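PDB 5Y2W: rubisco operon transcriptional regulator, which acts as a LysR-type transcriptional repressor, probably sensing 2-phosphoglycolate through its regulatory domain to coordinate carbon and nitrogen metabolism. Local coordinates for residues I111-E114 and K115-T119; L121-Q124 and N125-R129. All coordinates share one frame; numbering follows the deposited sequence.

Contact 1 of 2, residues I111-E114 and K115-T119; sequences IMRE and KGSGT. With PGA (2-phosphoglycolic acid), chain B.
Ser117 lays its hydroxyl over one face of the Arg113 guanidinium, with OG 3.4 Å above the plane and over its centre. The arginine gets there by folding: its chain bends at chi2 (-78°) and again at chi3, which turns the face of the flat group to the serine hydroxyl. Glu114 and the ligand's O2P come instead at the guanidinium edge. Glu114 is held side-on, one nitrogen to each oxygen. Arg113 NE lies 2.9 Å from Glu114 OE2, and Arg113 NH1 lies 2.8 Å from Glu114 OE1. The two bonds, part of a salt bridge, lie in the guanidinium plane, meet the carboxylate on its syn side and limit the rotation of the guanidinium; Asn47 ND2 also bonds to Glu114 OE1. Arg113 NH1 then reaches phosphate oxygen O2P of 2-phosphoglycolate at 2.9 Å, while NH2 adds a weak bond to the same oxygen. A leucine in place of Arg113 would probably leave O2P short of a donor and the Glu114 carboxylate without its charge mate beside the phosphate. The backbone shapes the other half of the site. Ser117 N bonds to Glu114 O (3.0 Å), closing a type II beta turn from Glu114 to Ser117 in which Gly116 takes a positive phi of 100°. At the N-cap, Ser117 OG accepts from Arg120 N and donates to O3P at 2.6 Å, an oxygen also gripped by the backbone N and OG1 of Thr119. Gly118 N meets O4P at 2.8 Å. Phosphate held by backbone N-H groups at a helix N-terminus is a well-known anion-binding arrangement, here in the effector pocket of a LysR substrate-binding domain.

Contact 2 of 2, residues L121-Q124 and N125-R129; sequences LAVQ and NLFHR
Val123 sets its CG1 methyl over one face of the Phe127 ring, one helical turn on. The carbon lies 3.6 Å from the ring centroid and 28° off the normal, which qualifies as a CH-pi contact, and it is shifted toward the rim, so that Val123 CG1 is nearest Phe127 CE2 at 3.2 Å, unusually short for two carbons: the packing is tight here or the model slightly strained. CG1 stands anti to the backbone N (chi1 169°), and the two side chains run alongside each other in the same direction. Beneath them, the helical bond from Phe127 N to Val123 O (2.9 Å) holds the two backbones one turn apart. On another side of the helix, Leu121 and Asn125 meet more loosely, Leu121 CG lying 3.9 Å from Asn125 ND2, and their backbones are joined by Asn125 N to Leu121 O. One shell out, Phe110 packs its ring edge-to-face with Phe127 and also touches Val123, while the neighbouring Leu126 rests on Phe181 and Ile183. Val123 and Phe127 are buried, while Asn125 and His128, and also the apolar Leu121, are exposed; this part of the helix is broadly amphipathic. The CH-pi contact joins two residues of the helix itself, while apolar packing on Phe110, Phe181 and Ile183 attaches the helix to its surroundings.

Contact 1 forms the phosphate-binding start of helix 118-129, and contact 2 follows directly along the same helix, their centres 11 Å apart. The two meet through Met112, whose CE lies 4.1 Å from Val123 CG1, the same methyl that covers the Phe127 ring; the segment leading to the binding turn therefore packs on the apolar face of the helix. Contact 1 touches the ligand through four residues of its pocket, whereas in contact 2 the side chain of Ala122 stays about 7 Å from it. One helix thus carries phosphate donors at its start and, a few residues on, the apolar packing of contact 2.

Contact 1 of 2, residues I111-E114 and K115-T119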
loop_
_atom_site.group_PDB
_atom_site.type_symbol
_atom_site.label_atom_id
_atom_site.label_comp_id
_atom_site.label_asym_id
_atom_site.label_seq_id
_atom_site.Cartn_x
_atom_site.Cartn_y
_atom_site.Cartn_z
ATOM N N ILE A 111 7.217 15.334 3.978
ATOM C CA ILE A 111 7.531 14.034 3.457
ATOM C C ILE A 111 6.917 13.910 2.112
ATOM O O ILE A 111 5.713 14.149 1.962
ATOM C CB ILE A 111 6.965 12.944 4.380
ATOM C CG1 ILE A 111 7.497 13.129 5.820
ATOM C CG2 ILE A 111 7.313 11.563 3.830
ATOM C CD1 ILE A 111 6.514 12.749 6.902
ATOM N N MET A 112 7.680 13.476 1.137
ATOM C CA MET A 112 7.137 13.352 -0.212
ATOM C C MET A 112 6.895 11.885 -0.586
ATOM O O MET A 112 7.533 10.986 -0.077
ATOM C CB MET A 112 8.126 13.912 -1.214
ATOM C CG MET A 112 8.211 15.419 -1.291
ATOM S SD MET A 112 6.933 16.196 -2.316
ATOM C CE MET A 112 7.254 17.963 -2.216
ATOM N N ARG A 113 5.937 11.651 -1.463
ATOM C CA ARG A 113 5.747 10.378 -2.128
ATOM C C ARG A 113 6.896 10.164 -3.135
ATOM O O ARG A 113 7.642 11.109 -3.449
ATOM C CB ARG A 113 4.400 10.411 -2.900
ATOM C CG ARG A 113 3.157 10.243 -2.043
ATOM C CD ARG A 113 2.902 8.811 -1.646
ATOM N NE ARG A 113 2.833 7.994 -2.854
ATOM C CZ ARG A 113 1.760 7.831 -3.629
ATOM N NH1 ARG A 113 1.899 7.154 -4.782
ATOM N NH2 ARG A 113 0.574 8.342 -3.264
ATOM N N GLU A 114 7.017 8.932 -3.634
ATOM C CA GLU A 114 7.968 8.560 -4.729
ATOM C C GLU A 114 7.681 9.344 -5.999
ATOM O O GLU A 114 6.522 9.757 -6.231
ATOM C CB GLU A 114 7.895 7.075 -5.024
ATOM C CG GLU A 114 6.685 6.566 -5.850
ATOM C CD GLU A 114 5.341 6.580 -5.100
ATOM O OE1 GLU A 114 4.314 6.267 -5.764
ATOM O OE2 GLU A 114 5.286 6.940 -3.875
ATOM N N LYS A 115 8.748 9.608 -6.765
ATOM C CA LYS A 115 8.672 10.083 -8.141
ATOM C C LYS A 115 7.775 9.155 -8.932
ATOM O O LYS A 115 7.892 7.939 -8.809
ATOM C CB LYS A 115 10.071 10.116 -8.803
ATOM C CG LYS A 115 11.013 11.195 -8.262
ATOM C CD LYS A 115 12.322 11.304 -9.049
ATOM C CE LYS A 115 13.278 12.318 -8.415
ATOM N NZ LYS A 115 13.536 12.098 -6.946
ATOM N N GLY A 116 6.878 9.729 -9.722
ATOM C CA GLY A 116 5.814 8.971 -10.382
ATOM C C GLY A 116 4.468 9.056 -9.681
ATOM O O GLY A 116 3.427 8.676 -10.246
ATOM N N SER A 117 4.461 9.535 -8.436
ATOM C CA SER A 117 3.200 9.730 -7.754
ATOM C C SER A 117 2.493 10.959 -8.331
ATOM O O SER A 117 3.088 12.003 -8.448
ATOM C CB SER A 117 3.446 9.945 -6.271
ATOM O OG SER A 117 2.343 10.574 -5.687
ATOM N N GLY A 118 1.215 10.846 -8.679
ATOM C CA GLY A 118 0.431 12.044 -9.064
ATOM C C GLY A 118 0.173 12.934 -7.886
ATOM O O GLY A 118 -0.010 14.148 -8.042
ATOM N N THR A 119 0.191 12.346 -6.680
ATOM C CA THR A 119 -0.000 13.137 -5.464
ATOM C C THR A 119 1.143 14.117 -5.403
ATOM O O THR A 119 0.904 15.333 -5.307
ATOM C CB THR A 119 -0.065 12.294 -4.191
ATOM O OG1 THR A 119 -1.215 11.485 -4.227
ATOM C CG2 THR A 119 -0.142 13.167 -2.911
HETATM P P PGA B . -0.612 8.482 -6.762
HETATM O O1P PGA B . -2.165 8.859 -7.001
HETATM O O2P PGA B . -0.607 7.107 -6.182
HETATM O O3P PGA B . -0.098 9.594 -5.832
HETATM O O4P PGA B . -0.058 8.369 -8.133
HETATM C C2 PGA B . -3.208 8.825 -6.051
HETATM C C1 PGA B . -4.126 10.038 -6.141
HETATM O O1 PGA B . -5.106 10.133 -5.338
HETATM O O2 PGA B . -3.870 10.893 -7.015
#

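Contact 2 of 2, residues L121-Q124 and N125-R129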
loop_
_atom_site.group_PDB
_atom_site.type_symbol
_atom_site.label_atom_id
_atom_site.label_comp_id
_atom_site.label_asym_id
_atom_site.label_seq_id
_atom_site.Cartn_x
_atom_site.Cartn_y
_atom_site.Cartn_z
ATOM N N LEU A 121 3.197 15.101 -7.792
ATOM C CA LEU A 121 3.241 16.085 -8.884
ATOM C C LEU A 121 2.250 17.258 -8.608
ATOM O O LEU A 121 2.566 18.433 -8.764
ATOM C CB LEU A 121 2.961 15.387 -10.171
ATOM C CG LEU A 121 3.165 16.203 -11.425
ATOM C CD1 LEU A 121 4.643 16.545 -11.567
ATOM C CD2 LEU A 121 2.631 15.406 -12.627
ATOM N N ALA A 122 1.057 16.958 -8.137
ATOM C CA ALA A 122 0.136 18.037 -7.755
ATOM C C ALA A 122 0.678 18.926 -6.595
ATOM O O ALA A 122 0.508 20.149 -6.577
ATOM C CB ALA A 122 -1.197 17.427 -7.340
ATOM N N VAL A 123 1.354 18.321 -5.626
ATOM C CA VAL A 123 1.899 19.117 -4.532
ATOM C C VAL A 123 2.993 19.972 -5.118
ATOM O O VAL A 123 3.046 21.156 -4.868
ATOM C CB VAL A 123 2.462 18.241 -3.416
ATOM C CG1 VAL A 123 3.259 19.058 -2.402
ATOM C CG2 VAL A 123 1.336 17.473 -2.748
ATOM N N GLN A 124 3.885 19.371 -5.881
ATOM C CA GLN A 124 4.961 20.176 -6.502
ATOM C C GLN A 124 4.436 21.326 -7.338
ATOM O O GLN A 124 4.977 22.426 -7.301
ATOM C CB GLN A 124 5.822 19.348 -7.379
ATOM C CG GLN A 124 6.692 18.412 -6.557
ATOM C CD GLN A 124 7.331 17.341 -7.410
ATOM O OE1 GLN A 124 6.773 16.888 -8.403
ATOM N NE2 GLN A 124 8.489 16.937 -7.025
ATOM N N ASN A 125 3.360 21.097 -8.058
ATOM C CA ASN A 125 2.845 22.181 -8.900
ATOM C C ASN A 125 2.251 23.237 -8.087
ATOM O O ASN A 125 2.437 24.406 -8.358
ATOM C CB ASN A 125 1.849 21.662 -9.903
ATOM C CG ASN A 125 2.552 20.888 -10.970
ATOM O OD1 ASN A 125 3.714 21.129 -11.175
ATOM N ND2 ASN A 125 1.897 19.910 -11.591
ATOM N N LEU A 126 1.545 22.834 -7.050
ATOM C CA LEU A 126 0.942 23.816 -6.184
ATOM C C LEU A 126 2.019 24.678 -5.483
ATOM O O LEU A 126 1.904 25.917 -5.447
ATOM C CB LEU A 126 0.032 23.145 -5.187
ATOM C CG LEU A 126 -0.643 24.138 -4.212
ATOM C CD1 LEU A 126 -1.767 24.896 -4.951
ATOM C CD2 LEU A 126 -1.175 23.433 -2.966
ATOM N N PHE A 127 3.047 24.040 -4.935
ATOM C CA PHE A 127 4.130 24.771 -4.233
ATOM C C PHE A 127 4.928 25.698 -5.161
ATOM O O PHE A 127 5.258 26.811 -4.780
ATOM C CB PHE A 127 5.080 23.790 -3.512
ATOM C CG PHE A 127 4.440 23.073 -2.354
ATOM C CD1 PHE A 127 3.210 23.458 -1.871
ATOM C CD2 PHE A 127 5.111 22.073 -1.705
ATOM C CE1 PHE A 127 2.654 22.824 -0.784
ATOM C CE2 PHE A 127 4.552 21.417 -0.629
ATOM C CZ PHE A 127 3.329 21.782 -0.178
ATOM N N HIS A 128 5.218 25.237 -6.370
ATOM C CA HIS A 128 5.872 26.065 -7.375
ATOM C C HIS A 128 4.993 27.302 -7.659
ATOM O O HIS A 128 5.426 28.435 -7.580
ATOM C CB HIS A 128 6.065 25.231 -8.629
ATOM C CG HIS A 128 6.777 25.943 -9.726
ATOM N ND1 HIS A 128 6.113 26.620 -10.732
ATOM C CD2 HIS A 128 8.097 26.071 -9.988
ATOM C CE1 HIS A 128 6.995 27.147 -11.558
ATOM N NE2 HIS A 128 8.205 26.826 -11.129
ATOM N N ARG A 129 3.724 27.070 -7.943
ATOM C CA ARG A 129 2.804 28.149 -8.239
ATOM C C ARG A 129 2.803 29.195 -7.119
ATOM O O ARG A 129 2.615 30.374 -7.367
ATOM C CB ARG A 129 1.368 27.581 -8.417
ATOM C CG ARG A 129 0.330 28.614 -8.783
ATOM C CD ARG A 129 -0.990 27.977 -9.142
ATOM N NE ARG A 129 -1.758 28.890 -9.979
ATOM C CZ ARG A 129 -2.551 29.839 -9.519
ATOM N NH1 ARG A 129 -2.726 30.036 -8.209
ATOM N NH2 ARG A 129 -3.191 30.595 -10.368
#